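Local structure of Asp/Glu-specific dipeptidyl-peptidase (Flavobacterium psychrophilum, 5JXF) at residues K93-G103 against G236-Y244; N120-E128 against V710-L719. The protein removes dipeptides from the N-terminus of oligopeptides as a serine peptidase of family S46, with strict specificity for Asp or Glu at the P1 position. One frame throughout, in Å; residues are numbered along the deposited sequence.

Contact 1: K93-G103 against G236-Y244; sequences KGLILTNHHCG and GDFSMFRVY. With ARG (arginine), chain E.
OD1 of Asp237 receives the amide N of His101 at 3.2 Å on its syn lone pair, and a weak, bent bond from the N of His100. OD2 uses its own syn lone pair for the imidazole: ND1 of His101 lies 3.0 Å from OD2 of Asp237, with the carboxylate oxygen close to the ring plane. The two oxygens of one carboxylate thus accept both the backbone N-H and the ring N-H of His101, fixing the ring's rotation; aspartate's short side chain suits the close approach. With CG wedged between backbone N and carbonyl carbon (chi1 74°), the ring presents one face to CB of Asn99 and the opposite face to CB of the bound arginine. NE2 is hydrogen-bonded to Ser662, consistent with the charge-relay triad assigned by similarity to His101, Asp237 and Ser662. Nearby, the carbonyl O of Asn99 accepts OG of Ser239 at 2.8 Å and the N of Gly103 from opposite faces of its plane. Having no side chain, Gly103 lets both OG of Ser239 and the edge of the Phe241 ring come close to its CA. The antiparallel ladder runs on through Ile96 and Phe241, a hydrogen-bonded pair with N of Ile96 2.8 Å from O of Phe241. At the far end, NH1 of Arg242 reaches the carbonyl O of Lys93, while its guanidinium also makes salt bridges to Glu130 and Glu722. Strand 95-98 lies between strands 85-89 and 239-245 in the antiparallel sheet, and helix 703-713 packs on the face carrying Leu97 and Met240.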
loop_
_atom_site.group_PDB
_atom_site.type_symbol
_atom_site.label_atom_id
_atom_site.label_comp_id
_atom_site.label_asym_id
_atom_site.label_seq_id
_atom_site.Cartn_x
_atom_site.Cartn_y
_atom_site.Cartn_z
ATOM N N LYS A 93 -5.725 -29.449 31.370
ATOM C CA LYS A 93 -6.517 -28.870 32.461
ATOM C C LYS A 93 -7.460 -27.756 31.977
ATOM O O LYS A 93 -7.757 -26.812 32.714
ATOM C CB LYS A 93 -5.590 -28.371 33.577
ATOM C CG LYS A 93 -4.968 -29.524 34.373
ATOM C CD LYS A 93 -4.362 -29.093 35.701
ATOM C CE LYS A 93 -3.112 -28.271 35.481
ATOM N NZ LYS A 93 -2.342 -28.107 36.753
ATOM N N GLY A 94 -7.934 -27.888 30.735
ATOM C CA GLY A 94 -8.944 -27.001 30.185
ATOM C C GLY A 94 -8.474 -25.674 29.591
ATOM O O GLY A 94 -9.288 -24.823 29.249
ATOM N N LEU A 95 -7.166 -25.483 29.498
ATOM C CA LEU A 95 -6.609 -24.282 28.876
ATOM C C LEU A 95 -6.991 -24.288 27.429
ATOM O O LEU A 95 -6.666 -25.234 26.711
ATOM C CB LEU A 95 -5.088 -24.240 29.022
ATOM C CG LEU A 95 -4.404 -22.947 28.571
ATOM C CD1 LEU A 95 -5.011 -21.793 29.344
ATOM C CD2 LEU A 95 -2.886 -23.010 28.804
ATOM N N ILE A 96 -7.729 -23.259 27.009
ATOM C CA ILE A 96 -8.094 -23.111 25.600
ATOM C C ILE A 96 -7.529 -21.835 24.998
ATOM O O ILE A 96 -7.379 -20.797 25.665
ATOM C CB ILE A 96 -9.630 -23.105 25.340
ATOM C CG1 ILE A 96 -10.304 -21.918 26.013
ATOM C CG2 ILE A 96 -10.284 -24.427 25.785
ATOM C CD1 ILE A 96 -11.781 -21.887 25.769
ATOM N N LEU A 97 -7.258 -21.923 23.709
ATOM C CA LEU A 97 -6.636 -20.834 22.979
ATOM C C LEU A 97 -7.622 -20.337 21.928
ATOM O O LEU A 97 -8.290 -21.136 21.281
ATOM C CB LEU A 97 -5.321 -21.308 22.344
ATOM C CG LEU A 97 -4.609 -20.293 21.439
ATOM C CD1 LEU A 97 -4.031 -19.179 22.307
ATOM C CD2 LEU A 97 -3.510 -20.992 20.631
ATOM N N THR A 98 -7.750 -19.023 21.799
ATOM C CA THR A 98 -8.568 -18.452 20.736
ATOM C C THR A 98 -7.951 -17.098 20.278
ATOM O O THR A 98 -6.809 -16.792 20.625
ATOM C CB THR A 98 -10.056 -18.285 21.184
ATOM O OG1 THR A 98 -10.872 -17.986 20.046
ATOM C CG2 THR A 98 -10.222 -17.175 22.227
ATOM N N ASN A 99 -8.676 -16.321 19.483
ATOM C CA ASN A 99 -8.180 -14.985 19.033
ATOM C C ASN A 99 -8.350 -13.915 20.086
ATOM O O ASN A 99 -9.227 -14.013 20.945
ATOM C CB ASN A 99 -8.915 -14.483 17.777
ATOM C CG ASN A 99 -8.545 -15.237 16.536
ATOM O OD1 ASN A 99 -9.262 -15.197 15.533
ATOM N ND2 ASN A 99 -7.416 -15.923 16.583
ATOM N N HIS A 100 -7.562 -12.855 19.981
ATOM C CA HIS A 100 -7.778 -11.686 20.817
ATOM C C HIS A 100 -9.127 -11.016 20.527
ATOM O O HIS A 100 -9.813 -10.557 21.443
ATOM C CB HIS A 100 -6.624 -10.683 20.639
ATOM C CG HIS A 100 -6.730 -9.480 21.523
ATOM N ND1 HIS A 100 -7.182 -8.260 21.068
ATOM C CD2 HIS A 100 -6.459 -9.315 22.838
ATOM C CE1 HIS A 100 -7.162 -7.387 22.059
ATOM N NE2 HIS A 100 -6.738 -8.006 23.147
ATOM N N HIS A 101 -9.541 -10.967 19.269
ATOM C CA HIS A 101 -10.820 -10.320 19.015
ATOM C C HIS A 101 -12.023 -11.234 19.374
ATOM O O HIS A 101 -13.130 -10.738 19.515
ATOM C CB HIS A 101 -10.915 -9.809 17.572
ATOM C CG HIS A 101 -11.110 -10.874 16.536
ATOM N ND1 HIS A 101 -10.077 -11.340 15.749
ATOM C CD2 HIS A 101 -12.223 -11.521 16.118
ATOM C CE1 HIS A 101 -10.540 -12.246 14.906
ATOM N NE2 HIS A 101 -11.839 -12.379 15.113
ATOM N N CYS A 102 -11.796 -12.531 19.576
ATOM C CA CYS A 102 -12.848 -13.411 20.140
ATOM C C CYS A 102 -12.980 -13.192 21.653
ATOM O O CYS A 102 -14.084 -13.114 22.195
ATOM C CB CYS A 102 -12.548 -14.882 19.877
ATOM S SG CYS A 102 -12.302 -15.327 18.168
ATOM N N GLY A 103 -11.846 -13.105 22.337
ATOM C CA GLY A 103 -11.842 -12.739 23.741
ATOM C C GLY A 103 -12.157 -11.273 24.010
ATOM O O GLY A 103 -12.383 -10.887 25.164
ATOM N N GLY A 236 -0.323 -10.355 16.783
ATOM C CA GLY A 236 -0.400 -11.470 17.716
ATOM C C GLY A 236 -1.822 -11.667 18.220
ATOM O O GLY A 236 -2.121 -11.427 19.387
ATOM N N ASP A 237 -2.696 -12.115 17.335
ATOM C CA ASP A 237 -4.123 -12.080 17.607
ATOM C C ASP A 237 -4.546 -13.304 18.423
ATOM O O ASP A 237 -5.000 -14.278 17.843
ATOM C CB ASP A 237 -4.902 -12.020 16.288
ATOM C CG ASP A 237 -6.383 -11.628 16.480
ATOM O OD1 ASP A 237 -6.888 -11.667 17.623
ATOM O OD2 ASP A 237 -7.052 -11.304 15.477
ATOM N N PHE A 238 -4.375 -13.261 19.748
ATOM C CA PHE A 238 -4.775 -14.389 20.584
ATOM C C PHE A 238 -5.224 -14.004 21.995
ATOM O O PHE A 238 -4.922 -12.916 22.484
ATOM C CB PHE A 238 -3.636 -15.412 20.678
ATOM C CG PHE A 238 -2.586 -15.078 21.695
ATOM C CD1 PHE A 238 -1.527 -14.235 21.374
ATOM C CD2 PHE A 238 -2.648 -15.627 22.972
ATOM C CE1 PHE A 238 -0.549 -13.934 22.315
ATOM C CE2 PHE A 238 -1.698 -15.338 23.919
ATOM C CZ PHE A 238 -0.624 -14.488 23.589
ATOM N N SER A 239 -5.958 -14.909 22.639
ATOM C CA SER A 239 -6.244 -14.787 24.069
ATOM C C SER A 239 -6.494 -16.190 24.633
ATOM O O SER A 239 -6.722 -17.130 23.881
ATOM C CB SER A 239 -7.437 -13.865 24.327
ATOM O OG SER A 239 -8.603 -14.339 23.672
ATOM N N MET A 240 -6.406 -16.330 25.947
ATOM C CA MET A 240 -6.497 -17.642 26.573
ATOM C C MET A 240 -7.576 -17.683 27.628
ATOM O O MET A 240 -7.737 -16.756 28.417
ATOM C CB MET A 240 -5.163 -18.048 27.185
ATOM C CG MET A 240 -4.084 -18.307 26.141
ATOM S SD MET A 240 -2.556 -18.958 26.826
ATOM C CE MET A 240 -1.643 -19.367 25.333
ATOM N N PHE A 241 -8.320 -18.778 27.618
ATOM C CA PHE A 241 -9.398 -18.986 28.572
ATOM C C PHE A 241 -9.212 -20.352 29.204
ATOM O O PHE A 241 -8.374 -21.128 28.734
ATOM C CB PHE A 241 -10.749 -18.877 27.867
ATOM C CG PHE A 241 -11.118 -17.469 27.473
ATOM C CD1 PHE A 241 -10.576 -16.883 26.334
ATOM C CD2 PHE A 241 -11.996 -16.722 28.251
ATOM C CE1 PHE A 241 -10.919 -15.597 25.982
ATOM C CE2 PHE A 241 -12.346 -15.436 27.899
ATOM C CZ PHE A 241 -11.807 -14.873 26.764
ATOM N N ARG A 242 -9.961 -20.658 30.268
ATOM C CA ARG A 242 -9.897 -22.001 30.842
ATOM C C ARG A 242 -11.308 -22.530 31.101
ATOM O O ARG A 242 -12.117 -21.847 31.711
ATOM C CB ARG A 242 -9.087 -22.038 32.137
ATOM C CG ARG A 242 -8.938 -23.466 32.682
ATOM C CD ARG A 242 -8.333 -23.514 34.059
ATOM N NE ARG A 242 -7.120 -22.706 34.135
ATOM C CZ ARG A 242 -5.936 -23.106 33.686
ATOM N NH1 ARG A 242 -5.813 -24.303 33.119
ATOM N NH2 ARG A 242 -4.882 -22.303 33.790
ATOM N N VAL A 243 -11.596 -23.725 30.605
ATOM C CA VAL A 243 -12.926 -24.297 30.751
ATOM C C VAL A 243 -13.004 -24.939 32.147
ATOM O O VAL A 243 -12.086 -25.627 32.571
ATOM C CB VAL A 243 -13.228 -25.338 29.659
ATOM C CG1 VAL A 243 -14.656 -25.928 29.836
ATOM C CG2 VAL A 243 -13.060 -24.743 28.278
ATOM N N TYR A 244 -14.082 -24.680 32.870
ATOM C CA TYR A 244 -14.258 -25.252 34.208
ATOM C C TYR A 244 -15.453 -26.192 34.219
ATOM O O TYR A 244 -16.401 -26.000 33.444
ATOM C CB TYR A 244 -14.446 -24.147 35.246
ATOM C CG TYR A 244 -13.150 -23.536 35.717
ATOM C CD1 TYR A 244 -12.447 -22.623 34.921
ATOM C CD2 TYR A 244 -12.633 -23.864 36.961
ATOM C CE1 TYR A 244 -11.262 -22.072 35.366
ATOM C CE2 TYR A 244 -11.454 -23.328 37.408
ATOM C CZ TYR A 244 -10.769 -22.431 36.613
ATOM O OH TYR A 244 -9.595 -21.914 37.088
HETATM N N ARG E . -10.893 -9.519 10.337
HETATM C CA ARG E . -11.042 -10.410 11.478
HETATM C C ARG E . -12.236 -11.336 11.218
HETATM O O ARG E . -13.343 -10.864 10.980
HETATM C CB ARG E . -11.228 -9.611 12.774
HETATM C CG ARG E . -10.012 -8.763 13.177
HETATM C CD ARG E . -10.297 -7.919 14.422
HETATM N NE ARG E . -11.431 -7.021 14.219
HETATM C CZ ARG E . -11.327 -5.765 13.775
HETATM N NH1 ARG E . -10.132 -5.246 13.495
HETATM N NH2 ARG E . -12.420 -5.020 13.616
#

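Contact 2: N120-E128 against V710-L719; sequences NGFWAMKME and VDKFAGAKHL
This is a partly buried, mainly apolar contact in which the short strand 122-123 and the turn after it meet the connection between helices 703-713 and 717-721, near the C-terminal end of the chain. Trp123 contributes the largest share. The methyl of Ala714 sits over one indole face, its CB 3.4 Å from the centroid of the five-membered ring and 13° off the ring normal, a clear CH-pi contact. Alanine suits this place because its single methyl allows the backbone to come close to the ring. Around the six-membered ring, CG2 of Val710 lies 4.0 Å from CH2 of Trp123, CB of Ala716 lies 3.9 Å from CE3 of Trp123, and CD1 of Leu719 comes to the ring edge. The wide indole can therefore touch the helix 703-713, the turn and the following helix at once. Gly715, with positive phi, makes the change of direction after the first helix.

The polar part belongs to His718. Its NE2 donates to the carbonyl O of Ala124 at 3.0 Å, on a lone pair in the carbonyl plane, with the acceptor also near the ring plane. Its CG stands between backbone N and carbonyl carbon (chi1 63°), which turns the ring toward the 124-125 backbone, with the carbonyl O of Met125 over one face and CG of Leu719 over the other. SD of Met125, brought in by a bend at chi2, lies 3.7 Å from CE1 of His718. Thus one directional bond fixes the imidazole against the 124-125 backbone, while the indole adds the largest apolar contribution; the bond to Ala124 implies that NE2 carries a proton.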
loop_
_atom_site.group_PDB
_atom_site.type_symbol
_atom_site.label_atom_id
_atom_site.label_comp_id
_atom_site.label_asym_id
_atom_site.label_seq_id
_atom_site.Cartn_x
_atom_site.Cartn_y
_atom_site.Cartn_z
ATOM N N ASN A 120 -3.628 -2.835 28.501
ATOM C CA ASN A 120 -2.514 -3.464 29.211
ATOM C C ASN A 120 -2.402 -4.979 29.079
ATOM O O ASN A 120 -1.387 -5.576 29.453
ATOM C CB ASN A 120 -2.610 -3.092 30.685
ATOM C CG ASN A 120 -2.351 -1.615 30.913
ATOM O OD1 ASN A 120 -1.491 -1.022 30.256
ATOM N ND2 ASN A 120 -3.110 -1.007 31.816
ATOM N N GLY A 121 -3.447 -5.605 28.548
ATOM C CA GLY A 121 -3.510 -7.044 28.564
ATOM C C GLY A 121 -3.865 -7.514 29.960
ATOM O O GLY A 121 -4.161 -6.708 30.851
ATOM N N PHE A 122 -3.840 -8.829 30.154
ATOM C CA PHE A 122 -4.225 -9.414 31.428
ATOM C C PHE A 122 -3.651 -10.814 31.532
ATOM O O PHE A 122 -3.633 -11.551 30.546
ATOM C CB PHE A 122 -5.756 -9.447 31.576
ATOM C CG PHE A 122 -6.236 -10.376 32.651
ATOM C CD1 PHE A 122 -6.545 -11.691 32.357
ATOM C CD2 PHE A 122 -6.347 -9.944 33.957
ATOM C CE1 PHE A 122 -6.963 -12.548 33.344
ATOM C CE2 PHE A 122 -6.770 -10.798 34.941
ATOM C CZ PHE A 122 -7.077 -12.099 34.637
ATOM N N TRP A 123 -3.182 -11.184 32.725
ATOM C CA TRP A 123 -2.532 -12.477 32.923
ATOM C C TRP A 123 -2.747 -13.060 34.320
ATOM O O TRP A 123 -2.166 -12.594 35.299
ATOM C CB TRP A 123 -1.039 -12.358 32.632
ATOM C CG TRP A 123 -0.806 -11.970 31.216
ATOM C CD1 TRP A 123 -0.616 -10.711 30.738
ATOM C CD2 TRP A 123 -0.822 -12.837 30.075
ATOM N NE1 TRP A 123 -0.488 -10.739 29.379
ATOM C CE2 TRP A 123 -0.601 -12.031 28.943
ATOM C CE3 TRP A 123 -0.984 -14.216 29.903
ATOM C CZ2 TRP A 123 -0.526 -12.555 27.656
ATOM C CZ3 TRP A 123 -0.919 -14.737 28.628
ATOM C CH2 TRP A 123 -0.696 -13.906 27.516
ATOM N N ALA A 124 -3.593 -14.087 34.387
ATOM C CA ALA A 124 -3.862 -14.800 35.625
ATOM C C ALA A 124 -2.641 -15.583 36.065
ATOM O O ALA A 124 -2.320 -16.611 35.477
ATOM C CB ALA A 124 -5.055 -15.733 35.451
ATOM N N MET A 125 -1.966 -15.093 37.097
ATOM C CA MET A 125 -0.718 -15.698 37.568
ATOM C C MET A 125 -0.938 -17.022 38.299
ATOM O O MET A 125 -0.016 -17.813 38.470
ATOM C CB MET A 125 0.030 -14.715 38.469
ATOM C CG MET A 125 0.686 -13.579 37.695
ATOM S SD MET A 125 1.644 -14.263 36.332
ATOM C CE MET A 125 2.037 -12.795 35.379
ATOM N N LYS A 126 -2.168 -17.247 38.732
ATOM C CA LYS A 126 -2.563 -18.533 39.273
ATOM C C LYS A 126 -4.070 -18.704 39.060
ATOM O O LYS A 126 -4.796 -17.725 38.864
ATOM C CB LYS A 126 -2.152 -18.651 40.748
ATOM C CG LYS A 126 -2.840 -17.700 41.712
ATOM C CD LYS A 126 -2.114 -17.718 43.060
ATOM C CE LYS A 126 -2.992 -17.212 44.195
ATOM N NZ LYS A 126 -4.438 -17.526 43.974
ATOM N N MET A 127 -4.532 -19.946 39.069
ATOM C CA MET A 127 -5.844 -20.261 38.515
ATOM C C MET A 127 -7.012 -19.529 39.187
ATOM O O MET A 127 -8.073 -19.373 38.580
ATOM C CB MET A 127 -6.071 -21.775 38.559
ATOM C CG MET A 127 -5.191 -22.540 37.568
ATOM S SD MET A 127 -5.491 -24.326 37.502
ATOM C CE MET A 127 -4.260 -24.854 36.300
ATOM N N GLU A 128 -6.825 -19.055 40.414
ATOM C CA GLU A 128 -7.933 -18.424 41.133
ATOM C C GLU A 128 -8.110 -16.965 40.741
ATOM O O GLU A 128 -9.131 -16.347 41.054
ATOM C CB GLU A 128 -7.731 -18.530 42.644
ATOM C CG GLU A 128 -7.750 -19.952 43.158
ATOM C CD GLU A 128 -6.412 -20.659 42.986
ATOM O OE1 GLU A 128 -5.468 -20.049 42.439
ATOM O OE2 GLU A 128 -6.310 -21.838 43.390
ATOM N N VAL A 710 3.278 -15.024 25.489
ATOM C CA VAL A 710 2.928 -15.568 26.799
ATOM C C VAL A 710 4.142 -15.577 27.739
ATOM O O VAL A 710 4.067 -15.227 28.933
ATOM C CB VAL A 710 2.377 -17.006 26.665
ATOM C CG1 VAL A 710 2.157 -17.610 28.036
ATOM C CG2 VAL A 710 1.104 -17.007 25.823
ATOM N N ASP A 711 5.275 -15.961 27.170
ATOM C CA ASP A 711 6.464 -16.245 27.942
ATOM C C ASP A 711 7.367 -15.020 28.135
ATOM O O ASP A 711 7.479 -14.496 29.247
ATOM C CB ASP A 711 7.238 -17.369 27.253
ATOM C CG ASP A 711 8.418 -17.842 28.042
ATOM O OD1 ASP A 711 8.810 -17.166 29.014
ATOM O OD2 ASP A 711 8.961 -18.907 27.681
ATOM N N LYS A 712 8.042 -14.597 27.068
ATOM C CA LYS A 712 9.058 -13.547 27.191
ATOM C C LYS A 712 8.440 -12.202 27.532
ATOM O O LYS A 712 9.031 -11.416 28.266
ATOM C CB LYS A 712 9.875 -13.431 25.907
ATOM C CG LYS A 712 10.874 -14.560 25.723
ATOM C CD LYS A 712 12.074 -14.383 26.672
ATOM C CE LYS A 712 13.119 -15.447 26.412
ATOM N NZ LYS A 712 12.464 -16.785 26.338
ATOM N N PHE A 713 7.239 -11.947 27.013
ATOM C CA PHE A 713 6.626 -10.641 27.183
ATOM C C PHE A 713 5.857 -10.560 28.502
ATOM O O PHE A 713 6.066 -9.632 29.288
ATOM C CB PHE A 713 5.711 -10.321 25.993
ATOM C CG PHE A 713 5.042 -8.968 26.078
ATOM C CD1 PHE A 713 5.705 -7.823 25.686
ATOM C CD2 PHE A 713 3.735 -8.852 26.550
ATOM C CE1 PHE A 713 5.091 -6.576 25.765
ATOM C CE2 PHE A 713 3.111 -7.616 26.642
ATOM C CZ PHE A 713 3.784 -6.473 26.238
ATOM N N ALA A 714 4.976 -11.523 28.755
ATOM C CA ALA A 714 4.110 -11.446 29.932
ATOM C C ALA A 714 4.713 -12.117 31.160
ATOM O O ALA A 714 4.352 -11.784 32.281
ATOM C CB ALA A 714 2.719 -12.051 29.620
ATOM N N GLY A 715 5.624 -13.062 30.951
ATOM C CA GLY A 715 6.245 -13.778 32.050
ATOM C C GLY A 715 5.313 -14.838 32.587
ATOM O O GLY A 715 5.398 -15.220 33.760
ATOM N N ALA A 716 4.421 -15.320 31.725
ATOM C CA ALA A 716 3.420 -16.306 32.128
ATOM C C ALA A 716 3.848 -17.711 31.753
ATOM O O ALA A 716 3.040 -18.488 31.254
ATOM C CB ALA A 716 2.063 -15.989 31.494
ATOM N N LYS A 717 5.120 -18.020 31.984
ATOM C CA LYS A 717 5.680 -19.348 31.725
ATOM C C LYS A 717 4.848 -20.497 32.324
ATOM O O LYS A 717 4.837 -21.605 31.784
ATOM C CB LYS A 717 7.112 -19.426 32.269
ATOM C CG LYS A 717 7.952 -20.567 31.696
ATOM C CD LYS A 717 8.847 -20.074 30.556
ATOM C CE LYS A 717 9.684 -21.192 29.939
ATOM N NZ LYS A 717 9.508 -21.267 28.462
ATOM N N HIS A 718 4.159 -20.234 33.432
ATOM C CA HIS A 718 3.394 -21.282 34.114
ATOM C C HIS A 718 2.285 -21.828 33.208
ATOM O O HIS A 718 1.973 -23.010 33.259
ATOM C CB HIS A 718 2.800 -20.771 35.432
ATOM C CG HIS A 718 1.818 -19.654 35.260
ATOM N ND1 HIS A 718 2.194 -18.382 34.886
ATOM C CD2 HIS A 718 0.470 -19.622 35.403
ATOM C CE1 HIS A 718 1.121 -17.613 34.810
ATOM N NE2 HIS A 718 0.062 -18.341 35.118
ATOM N N LEU A 719 1.720 -20.978 32.351
ATOM C CA LEU A 719 0.718 -21.460 31.410
ATOM C C LEU A 719 1.363 -22.369 30.375
ATOM O O LEU A 719 0.733 -23.309 29.885
ATOM C CB LEU A 719 0.003 -20.304 30.732
ATOM C CG LEU A 719 -0.643 -19.338 31.717
ATOM C CD1 LEU A 719 -1.215 -18.147 30.957
ATOM C CD2 LEU A 719 -1.726 -20.048 32.544
#

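Overall arrangement
Along the chain the segments alternate, in the order 93-103, 120-128, 236-244 and 710-719, so the two contacts interlock within the S46 peptidase fold. Their centres are about 12 Å apart, and both reach the same antiparallel sheet: contact 1 pairs strands 95-98 and 239-245 within it, and contact 2 brings in strand 122-123. They also touch directly, with CE of Met240 3.7 Å from CG2 of Val710 and the side chain of Met127 against Arg242 and Lys93. The last helices of the chain are thereby packed onto the sheet in which strand 95-98 is followed by His101 and strand 239-245 is preceded by Asp237, while contact 2 itself lies farther from the chain's centre.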